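Local coordinates for probable adhesion protein (Pseudomonas aeruginosa PAO1, PDB 6R3Z), which binds ferrous iron, and nickel in this crystal, as the probable substrate-binding component of a bacterial metal-ion transport system, at residues 179-184 with 189-194; 244-249 with 272-277; 114-119 with 184-189. One frame throughout, in Å; residues are numbered along the deposited sequence.

Contact 1 (179-184 with 189-194); sequences AYDYLL and LEVTAV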
loop_
_atom_site.group_PDB
_atom_site.type_symbol
_atom_site.label_atom_id
_atom_site.label_comp_id
_atom_site.label_asym_id
_atom_site.label_seq_id
_atom_site.Cartn_x
_atom_site.Cartn_y
_atom_site.Cartn_z
ATOM N N ALA A 179 0.888 -8.255 -1.306
ATOM C CA ALA A 179 1.055 -6.804 -1.271
ATOM C C ALA A 179 2.349 -6.247 -1.846
ATOM O O ALA A 179 2.441 -5.020 -1.989
ATOM C CB ALA A 179 0.939 -6.332 0.179
ATOM N N TYR A 180 3.376 -7.100 -2.076
ATOM C CA TYR A 180 4.731 -6.606 -2.337
ATOM C C TYR A 180 5.302 -6.798 -3.741
ATOM O O TYR A 180 6.496 -6.544 -3.951
ATOM C CB TYR A 180 5.666 -7.225 -1.283
ATOM C CG TYR A 180 5.144 -6.950 0.113
ATOM C CD1 TYR A 180 5.103 -5.651 0.616
ATOM C CD2 TYR A 180 4.490 -7.945 0.839
ATOM C CE1 TYR A 180 4.550 -5.371 1.864
ATOM C CE2 TYR A 180 3.922 -7.676 2.091
ATOM C CZ TYR A 180 3.924 -6.379 2.583
ATOM O OH TYR A 180 3.366 -6.090 3.811
ATOM N N ASP A 181 4.460 -7.162 -4.714
ATOM C CA ASP A 181 4.949 -7.327 -6.081
ATOM C C ASP A 181 5.504 -5.993 -6.634
ATOM O O ASP A 181 6.593 -6.005 -7.205
ATOM C CB ASP A 181 3.854 -7.932 -6.967
ATOM C CG ASP A 181 3.392 -9.279 -6.417
ATOM O OD1 ASP A 181 2.587 -9.285 -5.442
ATOM O OD2 ASP A 181 3.860 -10.321 -6.929
ATOM N N TYR A 182 4.803 -4.846 -6.393
ATOM C CA TYR A 182 5.301 -3.534 -6.870
ATOM C C TYR A 182 6.567 -3.129 -6.109
ATOM O O TYR A 182 7.491 -2.568 -6.699
ATOM C CB TYR A 182 4.262 -2.425 -6.697
ATOM C CG TYR A 182 2.994 -2.640 -7.485
ATOM C CD1 TYR A 182 2.920 -2.293 -8.830
ATOM C CD2 TYR A 182 1.877 -3.222 -6.894
ATOM C CE1 TYR A 182 1.760 -2.514 -9.571
ATOM C CE2 TYR A 182 0.704 -3.443 -7.625
ATOM C CZ TYR A 182 0.656 -3.090 -8.964
ATOM O OH TYR A 182 -0.478 -3.298 -9.708
ATOM N N LEU A 183 6.600 -3.401 -4.796
ATOM C CA LEU A 183 7.759 -3.077 -3.959
ATOM C C LEU A 183 8.999 -3.839 -4.434
ATOM O O LEU A 183 10.058 -3.233 -4.616
ATOM C CB LEU A 183 7.465 -3.405 -2.490
ATOM C CG LEU A 183 8.480 -2.835 -1.482
ATOM C CD1 LEU A 183 7.798 -2.407 -0.208
ATOM C CD2 LEU A 183 9.559 -3.838 -1.184
ATOM N N LEU A 184 8.865 -5.162 -4.644
ATOM C CA LEU A 184 9.997 -5.982 -5.066
ATOM C C LEU A 184 10.427 -5.680 -6.503
ATOM O O LEU A 184 11.616 -5.793 -6.808
ATOM C CB LEU A 184 9.706 -7.472 -4.824
ATOM C CG LEU A 184 9.727 -7.800 -3.304
ATOM C CD1 LEU A 184 8.903 -9.000 -2.974
ATOM C CD2 LEU A 184 11.157 -7.965 -2.791
ATOM N N LEU A 189 13.026 -7.556 -8.792
ATOM C CA LEU A 189 12.708 -8.872 -8.259
ATOM C C LEU A 189 11.238 -9.206 -8.408
ATOM O O LEU A 189 10.399 -8.316 -8.545
ATOM C CB LEU A 189 13.136 -8.967 -6.788
ATOM C CG LEU A 189 14.640 -8.949 -6.513
ATOM C CD1 LEU A 189 14.899 -8.780 -5.034
ATOM C CD2 LEU A 189 15.304 -10.242 -7.010
ATOM N N GLU A 190 10.942 -10.497 -8.373
ATOM C CA GLU A 190 9.602 -11.055 -8.526
ATOM C C GLU A 190 9.266 -11.924 -7.304
ATOM O O GLU A 190 10.165 -12.446 -6.649
ATOM C CB GLU A 190 9.593 -11.973 -9.760
ATOM C CG GLU A 190 8.704 -11.517 -10.898
ATOM C CD GLU A 190 8.635 -12.504 -12.053
ATOM O OE1 GLU A 190 9.555 -13.347 -12.181
ATOM O OE2 GLU A 190 7.657 -12.436 -12.831
ATOM N N VAL A 191 7.974 -12.088 -7.029
ATOM C CA VAL A 191 7.478 -12.944 -5.953
ATOM C C VAL A 191 7.168 -14.322 -6.591
ATOM O O VAL A 191 6.318 -14.423 -7.490
ATOM C CB VAL A 191 6.222 -12.354 -5.252
ATOM C CG1 VAL A 191 5.657 -13.338 -4.227
ATOM C CG2 VAL A 191 6.540 -11.014 -4.580
ATOM N N THR A 192 7.846 -15.377 -6.123
ATOM C CA THR A 192 7.612 -16.735 -6.630
ATOM C C THR A 192 6.228 -17.247 -6.179
ATOM O O THR A 192 5.494 -17.857 -6.969
ATOM C CB THR A 192 8.739 -17.686 -6.168
ATOM O OG1 THR A 192 9.917 -17.396 -6.920
ATOM C CG2 THR A 192 8.398 -19.178 -6.376
ATOM N N ALA A 193 5.900 -17.039 -4.888
ATOM C CA ALA A 193 4.649 -17.568 -4.359
ATOM C C ALA A 193 4.048 -16.675 -3.285
ATOM O O ALA A 193 4.774 -16.082 -2.503
ATOM C CB ALA A 193 4.887 -18.973 -3.791
ATOM N N VAL A 194 2.706 -16.633 -3.231
ATOM C CA VAL A 194 1.930 -15.895 -2.223
ATOM C C VAL A 194 1.110 -16.971 -1.478
ATOM O O VAL A 194 0.401 -17.771 -2.109
ATOM C CB VAL A 194 1.042 -14.787 -2.872
ATOM C CG1 VAL A 194 0.101 -14.147 -1.849
ATOM C CG2 VAL A 194 1.905 -13.718 -3.556
HETATM O O HOH W 1 7.655 -8.068 -8.638
HETATM O O HOH W 2 6.117 -10.319 -8.376
#

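Contact 2 (244-249 with 272-277); sequences KLYSLS and VVRAIQ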
loop_
_atom_site.group_PDB
_atom_site.type_symbol
_atom_site.label_atom_id
_atom_site.label_comp_id
_atom_site.label_asym_id
_atom_site.label_seq_id
_atom_site.Cartn_x
_atom_site.Cartn_y
_atom_site.Cartn_z
ATOM N N LYS A 244 13.887 -18.523 5.675
ATOM C CA LYS A 244 14.169 -17.368 6.530
ATOM C C LYS A 244 12.992 -16.380 6.501
ATOM O O LYS A 244 12.486 -16.045 5.431
ATOM C CB LYS A 244 15.469 -16.648 6.114
ATOM C CG LYS A 244 16.749 -17.401 6.455
ATOM C CD LYS A 244 17.983 -16.554 6.132
ATOM C CE LYS A 244 19.279 -17.279 6.432
ATOM N NZ LYS A 244 20.467 -16.465 6.052
ATOM N N LEU A 245 12.569 -15.927 7.678
ATOM C CA LEU A 245 11.431 -15.039 7.824
ATOM C C LEU A 245 11.811 -13.574 8.097
ATOM O O LEU A 245 12.628 -13.282 8.974
ATOM C CB LEU A 245 10.513 -15.576 8.949
ATOM C CG LEU A 245 9.314 -14.710 9.355
ATOM C CD1 LEU A 245 8.235 -14.763 8.312
ATOM C CD2 LEU A 245 8.778 -15.133 10.723
ATOM N N TYR A 246 11.173 -12.667 7.345
ATOM C CA TYR A 246 11.257 -11.218 7.496
ATOM C C TYR A 246 9.806 -10.719 7.484
ATOM O O TYR A 246 8.914 -11.459 7.053
ATOM C CB TYR A 246 12.078 -10.572 6.366
ATOM C CG TYR A 246 13.499 -11.087 6.285
ATOM C CD1 TYR A 246 13.809 -12.215 5.531
ATOM C CD2 TYR A 246 14.543 -10.433 6.941
ATOM C CE1 TYR A 246 15.112 -12.696 5.444
ATOM C CE2 TYR A 246 15.858 -10.910 6.861
ATOM C CZ TYR A 246 16.130 -12.054 6.123
ATOM O OH TYR A 246 17.395 -12.571 5.991
ATOM N N SER A 247 9.559 -9.524 8.014
ATOM C CA SER A 247 8.214 -8.984 8.058
ATOM C C SER A 247 8.183 -7.574 7.475
ATOM O O SER A 247 9.145 -6.797 7.626
ATOM C CB SER A 247 7.666 -9.012 9.481
ATOM O OG SER A 247 7.583 -10.342 9.968
ATOM N N LEU A 248 7.083 -7.283 6.777
ATOM C CA LEU A 248 6.827 -6.021 6.099
ATOM C C LEU A 248 5.509 -5.405 6.532
ATOM O O LEU A 248 4.609 -6.104 7.024
ATOM C CB LEU A 248 6.851 -6.215 4.570
ATOM C CG LEU A 248 8.144 -6.755 3.928
ATOM C CD1 LEU A 248 7.928 -7.006 2.451
ATOM C CD2 LEU A 248 9.351 -5.786 4.134
ATOM N N SER A 249 5.396 -4.094 6.313
ATOM C CA SER A 249 4.216 -3.329 6.636
ATOM C C SER A 249 3.371 -3.052 5.390
ATOM O O SER A 249 3.875 -2.533 4.395
ATOM C CB SER A 249 4.590 -2.012 7.311
ATOM O OG SER A 249 3.421 -1.254 7.578
ATOM N N VAL A 272 13.892 -5.385 2.996
ATOM C CA VAL A 272 14.181 -6.071 1.730
ATOM C C VAL A 272 15.702 -6.068 1.494
ATOM O O VAL A 272 16.260 -7.114 1.151
ATOM C CB VAL A 272 13.393 -5.484 0.530
ATOM C CG1 VAL A 272 13.786 -6.180 -0.778
ATOM C CG2 VAL A 272 11.880 -5.609 0.769
ATOM N N VAL A 273 16.362 -4.897 1.692
ATOM C CA VAL A 273 17.813 -4.797 1.538
ATOM C C VAL A 273 18.519 -5.767 2.497
ATOM O O VAL A 273 19.418 -6.486 2.078
ATOM C CB VAL A 273 18.315 -3.339 1.683
ATOM C CG1 VAL A 273 19.837 -3.281 1.872
ATOM C CG2 VAL A 273 17.891 -2.501 0.478
ATOM N N ARG A 274 18.100 -5.797 3.769
ATOM C CA ARG A 274 18.696 -6.713 4.771
ATOM C C ARG A 274 18.577 -8.187 4.330
ATOM O O ARG A 274 19.566 -8.923 4.410
ATOM C CB ARG A 274 18.064 -6.527 6.155
ATOM C CG ARG A 274 18.824 -7.303 7.231
ATOM C CD ARG A 274 18.449 -6.887 8.641
ATOM N NE ARG A 274 17.042 -7.152 8.939
ATOM C CZ ARG A 274 16.581 -8.285 9.465
ATOM N NH1 ARG A 274 15.285 -8.425 9.720
ATOM N NH2 ARG A 274 17.415 -9.284 9.754
ATOM N N ALA A 275 17.389 -8.599 3.832
ATOM C CA ALA A 275 17.146 -9.968 3.335
ATOM C C ALA A 275 18.145 -10.303 2.207
ATOM O O ALA A 275 18.759 -11.380 2.215
ATOM C CB ALA A 275 15.716 -10.088 2.830
ATOM N N ILE A 276 18.365 -9.354 1.280
ATOM C CA ILE A 276 19.309 -9.591 0.179
ATOM C C ILE A 276 20.761 -9.682 0.737
ATOM O O ILE A 276 21.500 -10.604 0.385
ATOM C CB ILE A 276 19.185 -8.508 -0.930
ATOM C CG1 ILE A 276 17.770 -8.501 -1.573
ATOM C CG2 ILE A 276 20.301 -8.681 -1.990
ATOM C CD1 ILE A 276 17.405 -7.174 -2.362
ATOM N N GLN A 277 21.144 -8.735 1.593
ATOM C CA GLN A 277 22.476 -8.693 2.211
ATOM C C GLN A 277 22.778 -10.009 2.958
ATOM O O GLN A 277 23.884 -10.540 2.835
ATOM C CB GLN A 277 22.611 -7.485 3.151
ATOM C CG GLN A 277 22.546 -6.107 2.455
ATOM C CD GLN A 277 23.776 -5.735 1.658
ATOM O OE1 GLN A 277 23.741 -5.671 0.425
ATOM N NE2 GLN A 277 24.884 -5.462 2.338
HETATM O O HOH W 3 18.234 -13.681 3.599
#

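Contact 3 (114-119 with 184-189); sequences LSISAS and LREFGL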
loop_
_atom_site.group_PDB
_atom_site.type_symbol
_atom_site.label_atom_id
_atom_site.label_comp_id
_atom_site.label_asym_id
_atom_site.label_seq_id
_atom_site.Cartn_x
_atom_site.Cartn_y
_atom_site.Cartn_z
ATOM N N LEU A 114 2.320 0.472 -2.472
ATOM C CA LEU A 114 3.557 -0.074 -1.912
ATOM C C LEU A 114 4.661 -0.118 -2.976
ATOM O O LEU A 114 5.265 -1.146 -3.222
ATOM C CB LEU A 114 3.346 -1.415 -1.189
ATOM C CG LEU A 114 2.346 -1.376 -0.020
ATOM C CD1 LEU A 114 1.958 -2.769 0.428
ATOM C CD2 LEU A 114 2.863 -0.554 1.142
ATOM N N SER A 115 4.858 1.003 -3.650
ATOM C CA SER A 115 5.864 1.204 -4.693
ATOM C C SER A 115 6.208 2.672 -4.635
ATOM O O SER A 115 5.297 3.505 -4.577
ATOM C CB SER A 115 5.293 0.896 -6.071
ATOM O OG SER A 115 6.060 1.499 -7.111
ATOM N N ILE A 116 7.505 2.998 -4.677
ATOM C CA ILE A 116 7.917 4.400 -4.654
ATOM C C ILE A 116 7.509 5.070 -5.974
ATOM O O ILE A 116 6.936 6.164 -5.947
ATOM C CB ILE A 116 9.438 4.532 -4.344
ATOM C CG1 ILE A 116 9.777 4.062 -2.885
ATOM C CG2 ILE A 116 9.949 5.980 -4.610
ATOM C CD1 ILE A 116 9.131 4.863 -1.737
ATOM N N SER A 117 7.833 4.431 -7.128
ATOM C CA SER A 117 7.500 4.995 -8.447
ATOM C C SER A 117 5.983 5.162 -8.647
ATOM O O SER A 117 5.553 6.225 -9.093
ATOM C CB SER A 117 8.107 4.158 -9.573
ATOM O OG SER A 117 7.627 2.827 -9.518
ATOM N N ALA A 118 5.165 4.146 -8.266
ATOM C CA ALA A 118 3.710 4.262 -8.411
ATOM C C ALA A 118 3.148 5.324 -7.410
ATOM O O ALA A 118 2.206 6.021 -7.761
ATOM C CB ALA A 118 3.018 2.914 -8.208
ATOM N N SER A 119 3.728 5.445 -6.196
ATOM C CA SER A 119 3.298 6.464 -5.210
ATOM C C SER A 119 3.523 7.869 -5.787
ATOM O O SER A 119 2.642 8.717 -5.682
ATOM C CB SER A 119 4.065 6.332 -3.898
ATOM O OG SER A 119 3.563 5.226 -3.169
ATOM N N LEU A 184 8.865 -5.162 -4.644
ATOM C CA LEU A 184 9.997 -5.982 -5.066
ATOM C C LEU A 184 10.427 -5.680 -6.503
ATOM O O LEU A 184 11.616 -5.793 -6.808
ATOM C CB LEU A 184 9.706 -7.472 -4.824
ATOM C CG LEU A 184 9.727 -7.800 -3.304
ATOM C CD1 LEU A 184 8.903 -9.000 -2.974
ATOM C CD2 LEU A 184 11.157 -7.965 -2.791
ATOM N N ARG A 185 9.476 -5.202 -7.345
ATOM C CA ARG A 185 9.748 -4.790 -8.731
ATOM C C ARG A 185 10.789 -3.646 -8.740
ATOM O O ARG A 185 11.538 -3.509 -9.703
ATOM C CB ARG A 185 8.452 -4.305 -9.420
ATOM C CG ARG A 185 8.570 -4.218 -10.947
ATOM C CD ARG A 185 7.215 -3.998 -11.589
ATOM N NE ARG A 185 7.225 -4.371 -13.005
ATOM C CZ ARG A 185 7.331 -3.508 -14.010
ATOM N NH1 ARG A 185 7.427 -2.206 -13.769
ATOM N NH2 ARG A 185 7.336 -3.939 -15.264
ATOM N N GLU A 186 10.857 -2.851 -7.659
ATOM C CA GLU A 186 11.824 -1.746 -7.608
ATOM C C GLU A 186 13.259 -2.194 -7.329
ATOM O O GLU A 186 14.187 -1.385 -7.415
ATOM C CB GLU A 186 11.361 -0.690 -6.647
ATOM C CG GLU A 186 9.996 -0.209 -7.094
ATOM C CD GLU A 186 9.566 1.090 -6.473
ATOM O OE1 GLU A 186 9.521 1.160 -5.228
ATOM O OE2 GLU A 186 9.276 2.038 -7.234
ATOM N N PHE A 187 13.433 -3.497 -7.074
ATOM C CA PHE A 187 14.727 -4.135 -6.926
ATOM C C PHE A 187 14.986 -5.012 -8.158
ATOM O O PHE A 187 16.051 -5.612 -8.268
ATOM C CB PHE A 187 14.772 -4.988 -5.645
ATOM C CG PHE A 187 14.729 -4.179 -4.371
ATOM C CD1 PHE A 187 15.900 -3.720 -3.779
ATOM C CD2 PHE A 187 13.523 -3.905 -3.745
ATOM C CE1 PHE A 187 15.857 -2.985 -2.589
ATOM C CE2 PHE A 187 13.480 -3.156 -2.565
ATOM C CZ PHE A 187 14.649 -2.704 -1.991
ATOM N N GLY A 188 14.012 -5.067 -9.073
ATOM C CA GLY A 188 14.071 -5.924 -10.257
ATOM C C GLY A 188 13.800 -7.370 -9.878
ATOM O O GLY A 188 14.279 -8.309 -10.535
ATOM N N LEU A 189 13.026 -7.556 -8.792
ATOM C CA LEU A 189 12.708 -8.872 -8.259
ATOM C C LEU A 189 11.238 -9.206 -8.408
ATOM O O LEU A 189 10.399 -8.316 -8.545
ATOM C CB LEU A 189 13.136 -8.967 -6.788
ATOM C CG LEU A 189 14.640 -8.949 -6.513
ATOM C CD1 LEU A 189 14.899 -8.780 -5.034
ATOM C CD2 LEU A 189 15.304 -10.242 -7.010
#

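Contact 1 (179-184 with 189-194)
Tyr180, at the N-cap position of helix 181-185, meets the returning chain through its backbone, its carbonyl carbon lying 4.5 Å from Val191 CG2. Its ring leads the other way, with the methyl of Ala179 over the centre of one face and its hydroxyl hydrogen-bonded to Glu226, near the metal-binding His177 and His250. Asp181 opens the helix and reaches further across. With its CG anti to the carbonyl carbon (chi1 -58°), the carboxylate is carried to the flank of Val191, where Asp181 OD2 lies 3.5 Å from Val191 CB. The same oxygen is tied to the backbone of Val191 through water: one molecule donates to Asp181 OD2 and accepts from Val191 N. A second water donates both to Asp181 O and to Leu189 O, at 2.7 Å and 2.8 Å, so two separate water bridges join the segments. This is the second half of a beta-alpha-beta unit: strand 172-175 leads into the short helix 181-185, and the segment 189-194 brings the chain back to strand 193-194, parallel to 172-175 at the edge of the second sheet. Leu184, one turn on, faces the other segment and supplies the apolar contact. Leu184 CD1 presses against Val191 CG2 at 3.5 Å, a tight carbon pair, the two side chains crossing at about a right angle; Val191 holds CG2 there by setting it beside its own backbone N. Thr175 and Val173 of strand 172-175 also touch Val191 and Leu184, respectively. At the backbone of Leu184 the direct bond forms: Leu189 N donates to Leu184 O at 3.0 Å. Beside it, Leu184 CB and Leu189 CB lie 4.2 Å apart.

Contact 2 (244-249 with 272-277)
Tyr246 lays one face of its ring against the backbone and methyl of Ala275. Ala275 CB sits 3.8 Å from the Tyr246 ring centroid and only 12° off the ring normal, a CH-pi contact nearly straight over the centre, and Ala275 CA comes within 3.6 Å of Tyr246 CZ. A side chain no bulkier than a methyl lets the ring lie close on the helix. The tyrosine gets there with CG anti to its carbonyl carbon (chi1 -59°), which swings the ring from the strand toward the helix; segments 244-248 and 272-277 run nearly antiparallel, their axes 9.5 Å apart. Arg274 comes to a different part of the same ring. Its chain bends at chi3, bringing the guanidinium back to the ring edge, where Arg274 NH1 lies 3.5 Å from Tyr246 CD2. The planes are 60° apart: the tyrosine offers its edge, while the arginine turns a face to CE2. Further along the strand, Leu248 CD2 meets Val272 CG2 at 4.2 Å in a looser apolar contact. Strand 244-248 is an outermost strand of the parallel sheet that it shares with strand 220-226, and the helix packs over its side chains. The polar ends are tied together beyond the ring. One water donates to Tyr246 OH at 2.8 Å and to Ala275 O at 2.7 Å, while Glu278 bonds the hydroxyl through OE1 and forms a salt bridge to Arg274 NH2 through OE2. With its hydroxyl accepting from that water, the tyrosine probably serves as donor to Glu278, whose negative charge would offset the arginine beside the ring.

Contact 3 (114-119 with 184-189)
Glu186 drives its carboxylate into the first turn of helix 116-133, and nearly all of the contact is gathered round its two oxygens. Glu186 OE1 accepts from Ile116 N at 2.8 Å, met on the syn side but 29° out of the carboxylate plane. Glu186 OE2 accepts from Ser117 N, also at 2.8 Å, on its syn lone pair and almost straight at 171°. Ser117 then adds its hydroxyl, Ser117 OG donating to Glu186 OE2 from the anti side at 2.9 Å; chi1 of 59° puts OG between the backbone N and the carbonyl carbon, within reach of the oxygen that its own amide already holds. OE2 is thus gripped by two bonds from one residue, and two successive amides fix the rotation of the carboxylate. Ile116 crosses the glutamate at about a right angle, bringing Ile116 CB to 3.5 Å from Glu186 OE1, before its end leads away to helix 138-160. The extended chain of Glu186 beyond CG makes this reach possible from a backbone no closer than 7.3 Å between the CA atoms of Ser115 and Glu186.

The short bonds to Ser117 are made at a solvent-facing rim. The loose part is the approach of Ser115 OG to Glu186 OE2, at 3.3 Å, at best a weak bond. Ser115 has a firmer task as N-cap: Ser115 OG accepts from Ala118 N at 3.0 Å. Glu186 itself lies in the type I turn, Arg185 to Gly188, that follows helix 181-185. At this helix N terminus, then, Ser115 caps the helix and the Glu186 carboxylate accepts from the amides of Ile116 and Ser117, an anion placed where the helix dipole would probably stabilise its charge.

In the fold
From the N terminus, the chain first meets a contact at 114-119, at the start of helix 116-133; contact 3 closes when it reaches 184-189, after helix 138-160 and strand 172-175. Contact 1 opens at 179-184, before that closure, and ends at 189-194, so the two cross and share Leu184 and Leu189. Contact 2 follows in series, closing the loop between strand 244-248 and the last turns of helix 260-277. Contacts 1 and 2 attach to the same parallel sheet, at its opposite edge strands, and meet where Leu183 and Leu184 touch Val272. Contact 3 ties helix 116-133 to helix 181-185, while Phe187 packs on Val272 and Val273.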